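Local coordinates for protein 3-carboxy-cis,cis-muconate cycloisomerase (Acinetobacter calcoaceticus, PDB 1Q5N) that is a cycloisomerase of the fumarase/aspartase superfamily, a largely helical enzyme assembled from four copies of the same chain, at residues A[109-119]-A[230-238]; A[301-312]-A[326-337]. All blocks are in the same frame, centred on the assembly; numbering follows the deposited sequence.

In the fold
Both contacts are buried, with contact 2 nearer the middle of the chain (its centre about 13 Å from the chain centre) and contact 1 farther out, about 22 Å from it. Contact 1 joins the start of helix 110-146 to the loop before helix 235-261 and its first turn, and is largely polar. Contact 2 packs helix 290-311 against helix 323-351 through aliphatic side chains, with a salt bridge near one end and a water near the other. Their centres lie about 15 Å apart, yet the two contacts touch: Arg-234 forms a salt bridge with Glu-327, while Cys-118 packs on Leu-331. Both reach the second subunit, and contact 2 the third and fourth as well.

Contact 1: residues A[109-119]-A[230-238]; sequences TSQDILDTACI and WHGERDRIV
The imidazole of His-231 carries Gln-111 CB over one face, and Asp-112 OD1 and the more distant Asp-115 OD2 at its edge. The guanidinium of Arg-234 has Gln-111 NE2 over one face and the Asp-115 carboxylate at its edge. Asp-115 OD2 also lies over a face of the Trp-230 indole, with Arg-236 NH1 over the opposite face, and the indole rim atom CH2 meets Ile-119 CG1 at 4.1 Å, near the ring plane.

His-231 NE2 donates to Asp-112 OD1 over 2.7 Å; the oxygen lies in the imidazole plane, but the nitrogen stands above the carboxylate plane. Gln-111 lies alongside the ring, its side chain pointing the other way. Its CG is anti to the backbone N (chi1 -174°) and the chain beyond is extended, which carries NE2 to His-231 O at 2.9 Å, on a lone pair in the carbonyl plane. OE1 of the same amide accepts from Arg-319.

These bonds tie the first turns of helix 110-146 to the loop entering helix 235-261, two of the long helices that build the helical bundle characteristic of the fumarase/aspartase superfamily. Arg-234, bent at chi2 and chi3, grips Asp-115 end-on, with NH1 to OD2 at 2.9 Å and NH2 to OD1 at 3.1 Å, both nitrogens standing out of the carboxylate plane. NH1 also donates to Trp-230 O, and NH2 has a second carboxylate partner in Glu-327.

Gln-111 NE2 reaches Asp-115 OD2 at 3.1 Å from the face opposite Arg-234 NH1, and Gln-195 donates to this oxygen too. Gln-111 NE2 and Arg-234 NH1, both donors to this oxygen, lie 3.2 Å apart without bonding each other. Farther along the helix the contact turns apolar, where Cys-118 SG touches Ile-237 CD1 at 4.3 Å and Ile-119 CD1 approaches the same methyl.

Contact 2: residues A[301-312]-A[326-337]; sequences RVPALMSSIYQS and AEWLSLPEIFQL
Helix segments 301-311 and 326-337 run roughly antiparallel, their directions 145° apart and their axes 9.4 Å apart at closest approach, with the CA atoms of Val-302, Leu-305 and Ile-309 nearest those of Ile-334, Ser-330 and Glu-327, respectively. The Leu-305 and Ile-334 side chains lie alongside, pointing opposite ways, with Leu-305 CB 3.7 Å from Ile-334 CG1. The CD1 branch of Leu-305 reaches across the aliphatic part of Glu-333, 3.5 Å from its CG, and also touches Leu-337 CD1. The Met-306 chain, bent at chi2 and chi3, turns its CE back onto Ile-334 CD1 and, less closely, CG2. Val-302 CG2 lies alongside Leu-337 CB at 4.0 Å.

Arg-301 crosses Glu-333 at about a right angle. Its CG, roughly anti to the backbone N (chi1 -160°), lies against Leu-337 CD1; the bend at chi2 (68°) then turns the chain so that NH1 donates to Glu-333 OE2 over 2.8 Å in a salt bridge. The nitrogen stands above the carboxylate plane, and Tyr-13 OH is a second partner of OE2.

Toward the other end, water 1 bridges the helices, hydrogen-bonded to the OG atoms of Ser-308, Ser-312 and Ser-330, each at 2.9 Å. Ser-312 OG accepts from the water and is also bonded to Ala-323 O, while Ser-308 OG is hydrogen-bonded to Asn-300 ND2 of the third subunit. This hairpin-like helix pair belongs to the helical bundle at the tetramer core. The aliphatic packing of Leu-305, Met-306 and Ile-334 is thus flanked by a salt bridge, itself packed on Leu-337, and by a water-linked polar end joining three buried hydroxyls.

Contact 1: residues A[109-119]-A[230-238]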
loop_
_atom_site.group_PDB
_atom_site.type_symbol
_atom_site.label_atom_id
_atom_site.label_comp_id
_atom_site.label_asym_id
_atom_site.label_seq_id
_atom_site.Cartn_x
_atom_site.Cartn_y
_atom_site.Cartn_z
ATOM N N THR A 109 7.458 -31.117 8.012
ATOM C CA THR A 109 6.205 -30.526 8.458
ATOM C C THR A 109 5.660 -29.870 7.187
ATOM O O THR A 109 6.406 -29.718 6.210
ATOM C CB THR A 109 6.412 -29.476 9.528
ATOM O OG1 THR A 109 5.130 -28.997 9.898
ATOM C CG2 THR A 109 7.202 -28.290 8.995
ATOM N N SER A 110 4.382 -29.490 7.196
ATOM C CA SER A 110 3.737 -28.858 6.027
ATOM C C SER A 110 4.504 -27.710 5.394
ATOM O O SER A 110 4.658 -27.652 4.167
ATOM C CB SER A 110 2.369 -28.320 6.398
ATOM O OG SER A 110 1.567 -29.380 6.845
ATOM N N GLN A 111 4.972 -26.789 6.233
ATOM C CA GLN A 111 5.689 -25.637 5.722
ATOM C C GLN A 111 7.016 -26.019 4.987
ATOM O O GLN A 111 7.443 -25.302 4.076
ATOM C CB GLN A 111 5.926 -24.600 6.859
ATOM C CG GLN A 111 6.556 -23.313 6.314
ATOM C CD GLN A 111 6.545 -22.119 7.262
ATOM O OE1 GLN A 111 6.141 -22.231 8.449
ATOM N NE2 GLN A 111 7.025 -20.951 6.749
ATOM N N ASP A 112 7.669 -27.117 5.367
ATOM C CA ASP A 112 8.894 -27.486 4.664
ATOM C C ASP A 112 8.556 -27.753 3.187
ATOM O O ASP A 112 9.224 -27.261 2.290
ATOM C CB ASP A 112 9.522 -28.759 5.235
ATOM C CG ASP A 112 9.933 -28.612 6.687
ATOM O OD1 ASP A 112 10.435 -27.522 7.068
ATOM O OD2 ASP A 112 9.758 -29.601 7.451
ATOM N N ILE A 113 7.507 -28.531 2.945
ATOM C CA ILE A 113 7.137 -28.877 1.592
ATOM C C ILE A 113 6.585 -27.641 0.821
ATOM O O ILE A 113 6.873 -27.451 -0.348
ATOM C CB ILE A 113 6.062 -30.000 1.614
ATOM C CG1 ILE A 113 6.595 -31.230 2.352
ATOM C CG2 ILE A 113 5.625 -30.341 0.197
ATOM C CD1 ILE A 113 7.935 -31.755 1.863
ATOM N N LEU A 114 5.779 -26.819 1.485
ATOM C CA LEU A 114 5.209 -25.634 0.844
ATOM C C LEU A 114 6.293 -24.604 0.509
ATOM O O LEU A 114 6.325 -24.123 -0.621
ATOM C CB LEU A 114 4.118 -25.034 1.746
ATOM C CG LEU A 114 2.910 -25.999 1.836
ATOM C CD1 LEU A 114 1.980 -25.552 2.901
ATOM C CD2 LEU A 114 2.170 -26.087 0.503
ATOM N N ASP A 115 7.187 -24.287 1.460
ATOM C CA ASP A 115 8.261 -23.327 1.178
ATOM C C ASP A 115 9.259 -23.863 0.124
ATOM O O ASP A 115 9.786 -23.089 -0.710
ATOM C CB ASP A 115 9.073 -22.977 2.430
ATOM C CG ASP A 115 8.361 -22.025 3.353
ATOM O OD1 ASP A 115 7.257 -21.533 3.011
ATOM O OD2 ASP A 115 8.926 -21.777 4.434
ATOM N N THR A 116 9.522 -25.178 0.152
ATOM C CA THR A 116 10.441 -25.732 -0.823
ATOM C C THR A 116 9.791 -25.672 -2.220
ATOM O O THR A 116 10.435 -25.293 -3.187
ATOM C CB THR A 116 10.897 -27.210 -0.454
ATOM O OG1 THR A 116 11.713 -27.189 0.732
ATOM C CG2 THR A 116 11.688 -27.817 -1.619
ATOM N N ALA A 117 8.512 -26.018 -2.319
ATOM C CA ALA A 117 7.868 -25.956 -3.640
ATOM C C ALA A 117 7.843 -24.465 -4.093
ATOM O O ALA A 117 8.024 -24.155 -5.284
ATOM C CB ALA A 117 6.447 -26.532 -3.595
ATOM N N CYS A 118 7.622 -23.548 -3.150
ATOM C CA CYS A 118 7.634 -22.135 -3.504
ATOM C C CYS A 118 9.009 -21.736 -4.092
ATOM O O CYS A 118 9.064 -21.083 -5.141
ATOM C CB CYS A 118 7.325 -21.265 -2.280
ATOM S SG CYS A 118 7.356 -19.476 -2.627
ATOM N N ILE A 119 10.107 -22.104 -3.420
ATOM C CA ILE A 119 11.438 -21.795 -3.942
ATOM C C ILE A 119 11.726 -22.494 -5.303
ATOM O O ILE A 119 12.423 -21.929 -6.177
ATOM C CB ILE A 119 12.515 -22.166 -2.932
ATOM C CG1 ILE A 119 12.399 -21.219 -1.719
ATOM C CG2 ILE A 119 13.891 -22.096 -3.581
ATOM C CD1 ILE A 119 12.494 -19.740 -2.077
ATOM N N TRP A 230 14.081 -21.388 8.433
ATOM C CA TRP A 230 13.527 -20.025 8.270
ATOM C C TRP A 230 12.005 -20.007 8.014
ATOM O O TRP A 230 11.513 -19.323 7.135
ATOM C CB TRP A 230 14.280 -19.228 7.194
ATOM C CG TRP A 230 14.430 -19.970 5.931
ATOM C CD1 TRP A 230 15.247 -21.055 5.715
ATOM C CD2 TRP A 230 13.672 -19.794 4.733
ATOM N NE1 TRP A 230 15.030 -21.569 4.463
ATOM C CE2 TRP A 230 14.071 -20.825 3.833
ATOM C CE3 TRP A 230 12.696 -18.877 4.332
ATOM C CZ2 TRP A 230 13.516 -20.971 2.546
ATOM C CZ3 TRP A 230 12.137 -19.004 3.064
ATOM C CH2 TRP A 230 12.555 -20.055 2.174
ATOM N N HIS A 231 11.278 -20.788 8.804
ATOM C CA HIS A 231 9.827 -20.827 8.744
ATOM C C HIS A 231 9.263 -19.451 9.103
ATOM O O HIS A 231 8.296 -18.987 8.512
ATOM C CB HIS A 231 9.317 -21.857 9.749
ATOM C CG HIS A 231 9.507 -23.278 9.297
ATOM N ND1 HIS A 231 9.584 -24.342 10.170
ATOM C CD2 HIS A 231 9.660 -23.801 8.055
ATOM C CE1 HIS A 231 9.789 -25.453 9.490
ATOM N NE2 HIS A 231 9.840 -25.152 8.202
ATOM N N GLY A 232 9.882 -18.801 10.074
ATOM C CA GLY A 232 9.402 -17.507 10.525
ATOM C C GLY A 232 10.146 -16.287 10.038
ATOM O O GLY A 232 9.612 -15.203 10.189
ATOM N N GLU A 233 11.346 -16.447 9.452
ATOM C CA GLU A 233 12.153 -15.307 8.986
ATOM C C GLU A 233 11.965 -15.273 7.456
ATOM O O GLU A 233 12.446 -16.153 6.722
ATOM C CB GLU A 233 13.623 -15.516 9.407
ATOM C CG GLU A 233 13.866 -15.446 10.960
ATOM C CD GLU A 233 13.107 -16.553 11.739
ATOM O OE1 GLU A 233 13.256 -17.750 11.390
ATOM O OE2 GLU A 233 12.345 -16.226 12.689
ATOM N N ARG A 234 11.299 -14.244 6.959
ATOM C CA ARG A 234 10.949 -14.278 5.542
ATOM C C ARG A 234 11.622 -13.322 4.581
ATOM O O ARG A 234 11.119 -13.103 3.471
ATOM C CB ARG A 234 9.404 -14.116 5.413
ATOM C CG ARG A 234 8.592 -14.863 6.469
ATOM C CD ARG A 234 8.732 -16.389 6.320
ATOM N NE ARG A 234 8.045 -16.900 5.118
ATOM C CZ ARG A 234 8.216 -18.134 4.629
ATOM N NH1 ARG A 234 9.059 -18.993 5.217
ATOM N NH2 ARG A 234 7.539 -18.534 3.568
ATOM N N ASP A 235 12.732 -12.738 5.002
ATOM C CA ASP A 235 13.457 -11.802 4.160
ATOM C C ASP A 235 13.768 -12.379 2.768
ATOM O O ASP A 235 13.742 -11.650 1.798
ATOM C CB ASP A 235 14.751 -11.393 4.868
ATOM C CG ASP A 235 15.585 -12.598 5.238
ATOM O OD1 ASP A 235 15.166 -13.388 6.145
ATOM O OD2 ASP A 235 16.629 -12.768 4.583
ATOM N N ARG A 236 14.014 -13.677 2.633
ATOM C CA ARG A 236 14.310 -14.200 1.297
ATOM C C ARG A 236 13.141 -14.071 0.277
ATOM O O ARG A 236 13.370 -13.831 -0.934
ATOM C CB ARG A 236 14.760 -15.665 1.374
ATOM C CG ARG A 236 16.160 -15.845 1.902
ATOM C CD ARG A 236 16.393 -17.332 2.282
ATOM N NE ARG A 236 17.706 -17.562 2.901
ATOM C CZ ARG A 236 17.923 -17.723 4.206
ATOM N NH1 ARG A 236 16.914 -17.688 5.076
ATOM N NH2 ARG A 236 19.159 -17.920 4.636
ATOM N N ILE A 237 11.909 -14.224 0.769
ATOM C CA ILE A 237 10.723 -14.118 -0.060
ATOM C C ILE A 237 10.534 -12.643 -0.492
ATOM O O ILE A 237 10.303 -12.336 -1.689
ATOM C CB ILE A 237 9.453 -14.568 0.727
ATOM C CG1 ILE A 237 9.563 -16.058 1.124
ATOM C CG2 ILE A 237 8.189 -14.329 -0.100
ATOM C CD1 ILE A 237 9.771 -17.011 -0.033
ATOM N N VAL A 238 10.640 -11.745 0.486
ATOM C CA VAL A 238 10.450 -10.339 0.250
ATOM C C VAL A 238 11.491 -9.848 -0.719
ATOM O O VAL A 238 11.188 -9.063 -1.636
ATOM C CB VAL A 238 10.547 -9.561 1.577
ATOM C CG1 VAL A 238 10.331 -8.058 1.349
ATOM C CG2 VAL A 238 9.493 -10.093 2.525
#

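Contact 2: residues A[301-312]-A[326-337]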
loop_
_atom_site.group_PDB
_atom_site.type_symbol
_atom_site.label_atom_id
_atom_site.label_comp_id
_atom_site.label_asym_id
_atom_site.label_seq_id
_atom_site.Cartn_x
_atom_site.Cartn_y
_atom_site.Cartn_z
ATOM N N ARG A 301 -0.551 -2.141 -9.701
ATOM C CA ARG A 301 -0.785 -3.313 -8.889
ATOM C C ARG A 301 0.450 -3.851 -8.085
ATOM O O ARG A 301 0.332 -4.214 -6.893
ATOM C CB ARG A 301 -1.385 -4.357 -9.838
ATOM C CG ARG A 301 -2.165 -5.512 -9.225
ATOM C CD ARG A 301 -3.508 -5.118 -8.546
ATOM N NE ARG A 301 -4.090 -6.247 -7.781
ATOM C CZ ARG A 301 -4.191 -7.512 -8.247
ATOM N NH1 ARG A 301 -3.736 -7.834 -9.458
ATOM N NH2 ARG A 301 -4.794 -8.476 -7.534
ATOM N N VAL A 302 1.637 -3.872 -8.714
ATOM C CA VAL A 302 2.815 -4.385 -8.043
ATOM C C VAL A 302 3.169 -3.573 -6.794
ATOM O O VAL A 302 3.475 -4.177 -5.752
ATOM C CB VAL A 302 4.020 -4.569 -9.056
ATOM C CG1 VAL A 302 5.302 -4.916 -8.314
ATOM C CG2 VAL A 302 3.702 -5.772 -9.960
ATOM N N PRO A 303 3.138 -2.218 -6.856
ATOM C CA PRO A 303 3.453 -1.441 -5.637
ATOM C C PRO A 303 2.492 -1.786 -4.495
ATOM O O PRO A 303 2.916 -1.836 -3.306
ATOM C CB PRO A 303 3.284 0.014 -6.079
ATOM C CG PRO A 303 3.780 -0.044 -7.562
ATOM C CD PRO A 303 3.044 -1.330 -8.036
ATOM N N ALA A 304 1.209 -2.011 -4.833
ATOM C CA ALA A 304 0.218 -2.390 -3.807
ATOM C C ALA A 304 0.565 -3.775 -3.260
ATOM O O ALA A 304 0.530 -3.969 -2.074
ATOM C CB ALA A 304 -1.219 -2.400 -4.386
ATOM N N LEU A 305 0.899 -4.739 -4.127
ATOM C CA LEU A 305 1.264 -6.073 -3.654
ATOM C C LEU A 305 2.549 -6.031 -2.769
ATOM O O LEU A 305 2.709 -6.890 -1.852
ATOM C CB LEU A 305 1.464 -7.025 -4.830
ATOM C CG LEU A 305 0.159 -7.276 -5.596
ATOM C CD1 LEU A 305 0.502 -7.947 -6.911
ATOM C CD2 LEU A 305 -0.808 -8.160 -4.783
ATOM N N MET A 306 3.428 -5.045 -3.021
ATOM C CA MET A 306 4.648 -4.904 -2.237
ATOM C C MET A 306 4.269 -4.593 -0.780
ATOM O O MET A 306 4.924 -5.104 0.147
ATOM C CB MET A 306 5.540 -3.751 -2.742
ATOM C CG MET A 306 6.420 -4.037 -3.955
ATOM S SD MET A 306 7.517 -5.465 -3.706
ATOM C CE MET A 306 6.840 -6.373 -4.857
ATOM N N SER A 307 3.250 -3.741 -0.587
ATOM C CA SER A 307 2.818 -3.397 0.761
ATOM C C SER A 307 2.468 -4.711 1.490
ATOM O O SER A 307 2.898 -4.965 2.611
ATOM C CB SER A 307 1.609 -2.460 0.706
ATOM O OG SER A 307 0.713 -2.694 1.777
ATOM N N SER A 308 1.733 -5.570 0.808
ATOM C CA SER A 308 1.346 -6.835 1.368
ATOM C C SER A 308 2.501 -7.823 1.754
ATOM O O SER A 308 2.510 -8.403 2.865
ATOM C CB SER A 308 0.404 -7.531 0.392
ATOM O OG SER A 308 0.033 -8.771 0.918
ATOM N N ILE A 309 3.458 -7.991 0.840
ATOM C CA ILE A 309 4.547 -8.901 1.017
ATOM C C ILE A 309 5.409 -8.382 2.189
ATOM O O ILE A 309 5.862 -9.190 3.015
ATOM C CB ILE A 309 5.257 -9.093 -0.380
ATOM C CG1 ILE A 309 5.537 -10.572 -0.618
ATOM C CG2 ILE A 309 6.481 -8.338 -0.479
ATOM C CD1 ILE A 309 6.222 -11.163 0.506
ATOM N N TYR A 310 5.600 -7.056 2.298
ATOM C CA TYR A 310 6.325 -6.488 3.432
ATOM C C TYR A 310 5.569 -6.657 4.769
ATOM O O TYR A 310 6.212 -6.934 5.779
ATOM C CB TYR A 310 6.634 -5.014 3.201
ATOM C CG TYR A 310 7.939 -4.809 2.438
ATOM C CD1 TYR A 310 9.183 -4.839 3.100
ATOM C CD2 TYR A 310 7.931 -4.648 1.033
ATOM C CE1 TYR A 310 10.372 -4.723 2.389
ATOM C CE2 TYR A 310 9.124 -4.537 0.316
ATOM C CZ TYR A 310 10.326 -4.570 0.988
ATOM O OH TYR A 310 11.464 -4.440 0.254
ATOM N N GLN A 311 4.237 -6.476 4.803
ATOM C CA GLN A 311 3.509 -6.718 6.059
ATOM C C GLN A 311 3.695 -8.219 6.442
ATOM O O GLN A 311 3.750 -8.548 7.606
ATOM C CB GLN A 311 1.992 -6.549 5.945
ATOM C CG GLN A 311 1.385 -5.209 5.771
ATOM C CD GLN A 311 -0.144 -5.394 5.523
ATOM O OE1 GLN A 311 -0.840 -5.906 6.416
ATOM N NE2 GLN A 311 -0.646 -5.016 4.314
ATOM N N SER A 312 3.764 -9.123 5.464
ATOM C CA SER A 312 3.934 -10.525 5.763
ATOM C C SER A 312 5.203 -10.925 6.532
ATOM O O SER A 312 5.338 -12.079 6.939
ATOM C CB SER A 312 3.826 -11.369 4.490
ATOM O OG SER A 312 2.463 -11.631 4.209
ATOM N N ALA A 326 -0.950 -15.125 3.479
ATOM C CA ALA A 326 -1.065 -14.029 2.504
ATOM C C ALA A 326 -0.013 -14.130 1.405
ATOM O O ALA A 326 -0.272 -13.763 0.275
ATOM C CB ALA A 326 -0.969 -12.678 3.201
ATOM N N GLU A 327 1.174 -14.632 1.744
ATOM C CA GLU A 327 2.253 -14.806 0.747
ATOM C C GLU A 327 1.805 -15.713 -0.388
ATOM O O GLU A 327 2.215 -15.525 -1.547
ATOM C CB GLU A 327 3.514 -15.480 1.336
ATOM C CG GLU A 327 4.282 -14.764 2.449
ATOM C CD GLU A 327 5.356 -15.705 3.069
ATOM O OE1 GLU A 327 5.789 -16.684 2.402
ATOM O OE2 GLU A 327 5.762 -15.472 4.210
ATOM N N TRP A 328 0.994 -16.720 -0.071
ATOM C CA TRP A 328 0.583 -17.632 -1.123
ATOM C C TRP A 328 -0.212 -16.914 -2.194
ATOM O O TRP A 328 -0.319 -17.420 -3.308
ATOM C CB TRP A 328 -0.258 -18.807 -0.578
ATOM C CG TRP A 328 0.341 -19.535 0.575
ATOM C CD1 TRP A 328 1.690 -19.654 0.896
ATOM C CD2 TRP A 328 -0.374 -20.251 1.583
ATOM N NE1 TRP A 328 1.837 -20.401 2.042
ATOM C CE2 TRP A 328 0.593 -20.776 2.490
ATOM C CE3 TRP A 328 -1.740 -20.496 1.821
ATOM C CZ2 TRP A 328 0.234 -21.535 3.606
ATOM C CZ3 TRP A 328 -2.104 -21.259 2.941
ATOM C CH2 TRP A 328 -1.122 -21.764 3.820
ATOM N N LEU A 329 -0.823 -15.781 -1.845
ATOM C CA LEU A 329 -1.593 -15.025 -2.812
ATOM C C LEU A 329 -0.776 -13.914 -3.462
ATOM O O LEU A 329 -0.929 -13.649 -4.631
ATOM C CB LEU A 329 -2.805 -14.370 -2.151
ATOM C CG LEU A 329 -3.874 -15.387 -1.710
ATOM C CD1 LEU A 329 -4.961 -14.681 -0.940
ATOM C CD2 LEU A 329 -4.473 -16.100 -2.903
ATOM N N SER A 330 0.112 -13.267 -2.721
ATOM C CA SER A 330 0.805 -12.150 -3.310
ATOM C C SER A 330 2.014 -12.454 -4.190
ATOM O O SER A 330 2.111 -11.903 -5.283
ATOM C CB SER A 330 1.196 -11.173 -2.191
ATOM O OG SER A 330 2.205 -11.772 -1.378
ATOM N N LEU A 331 2.932 -13.309 -3.711
ATOM C CA LEU A 331 4.141 -13.635 -4.463
ATOM C C LEU A 331 3.859 -14.091 -5.891
ATOM O O LEU A 331 4.420 -13.537 -6.835
ATOM C CB LEU A 331 5.020 -14.668 -3.730
ATOM C CG LEU A 331 6.403 -14.965 -4.387
ATOM C CD1 LEU A 331 7.296 -13.720 -4.382
ATOM C CD2 LEU A 331 7.146 -16.087 -3.653
ATOM N N PRO A 332 2.966 -15.072 -6.075
ATOM C CA PRO A 332 2.724 -15.482 -7.471
ATOM C C PRO A 332 2.205 -14.307 -8.352
ATOM O O PRO A 332 2.597 -14.180 -9.519
ATOM C CB PRO A 332 1.663 -16.620 -7.346
ATOM C CG PRO A 332 1.824 -17.103 -5.905
ATOM C CD PRO A 332 2.106 -15.824 -5.131
ATOM N N GLU A 333 1.310 -13.478 -7.810
ATOM C CA GLU A 333 0.753 -12.373 -8.596
ATOM C C GLU A 333 1.882 -11.427 -9.029
ATOM O O GLU A 333 1.891 -10.985 -10.177
ATOM C CB GLU A 333 -0.315 -11.655 -7.777
ATOM C CG GLU A 333 -1.143 -10.562 -8.448
ATOM C CD GLU A 333 -2.155 -11.084 -9.449
ATOM O OE1 GLU A 333 -2.446 -12.303 -9.373
ATOM O OE2 GLU A 333 -2.678 -10.302 -10.304
ATOM N N ILE A 334 2.859 -11.143 -8.147
ATOM C CA ILE A 334 3.969 -10.238 -8.484
ATOM C C ILE A 334 4.785 -10.816 -9.653
ATOM O O ILE A 334 5.063 -10.112 -10.618
ATOM C CB ILE A 334 4.867 -9.993 -7.244
ATOM C CG1 ILE A 334 3.992 -9.380 -6.166
ATOM C CG2 ILE A 334 6.101 -9.111 -7.598
ATOM C CD1 ILE A 334 4.681 -8.922 -4.945
ATOM N N PHE A 335 5.163 -12.095 -9.578
ATOM C CA PHE A 335 5.870 -12.742 -10.686
ATOM C C PHE A 335 5.074 -12.693 -12.009
ATOM O O PHE A 335 5.595 -12.378 -13.081
ATOM C CB PHE A 335 6.111 -14.218 -10.368
ATOM C CG PHE A 335 7.482 -14.506 -9.840
ATOM C CD1 PHE A 335 8.587 -14.469 -10.702
ATOM C CD2 PHE A 335 7.655 -14.884 -8.485
ATOM C CE1 PHE A 335 9.865 -14.808 -10.255
ATOM C CE2 PHE A 335 8.911 -15.226 -8.003
ATOM C CZ PHE A 335 10.033 -15.203 -8.886
ATOM N N GLN A 336 3.808 -13.056 -11.934
ATOM C CA GLN A 336 2.971 -13.062 -13.119
ATOM C C GLN A 336 2.787 -11.701 -13.786
ATOM O O GLN A 336 2.784 -11.631 -15.022
ATOM C CB GLN A 336 1.612 -13.664 -12.790
ATOM C CG GLN A 336 1.627 -15.165 -12.848
ATOM C CD GLN A 336 0.319 -15.735 -12.340
ATOM O OE1 GLN A 336 0.110 -15.819 -11.136
ATOM N NE2 GLN A 336 -0.574 -16.087 -13.244
ATOM N N LEU A 337 2.646 -10.625 -12.995
ATOM C CA LEU A 337 2.492 -9.274 -13.544
ATOM C C LEU A 337 3.812 -8.774 -14.121
ATOM O O LEU A 337 3.818 -8.071 -15.158
ATOM C CB LEU A 337 1.978 -8.279 -12.480
ATOM C CG LEU A 337 0.514 -8.510 -12.090
ATOM C CD1 LEU A 337 0.167 -7.871 -10.787
ATOM C CD2 LEU A 337 -0.368 -7.968 -13.188
HETATM O O HOH W 1 1.828 -11.041 1.414
#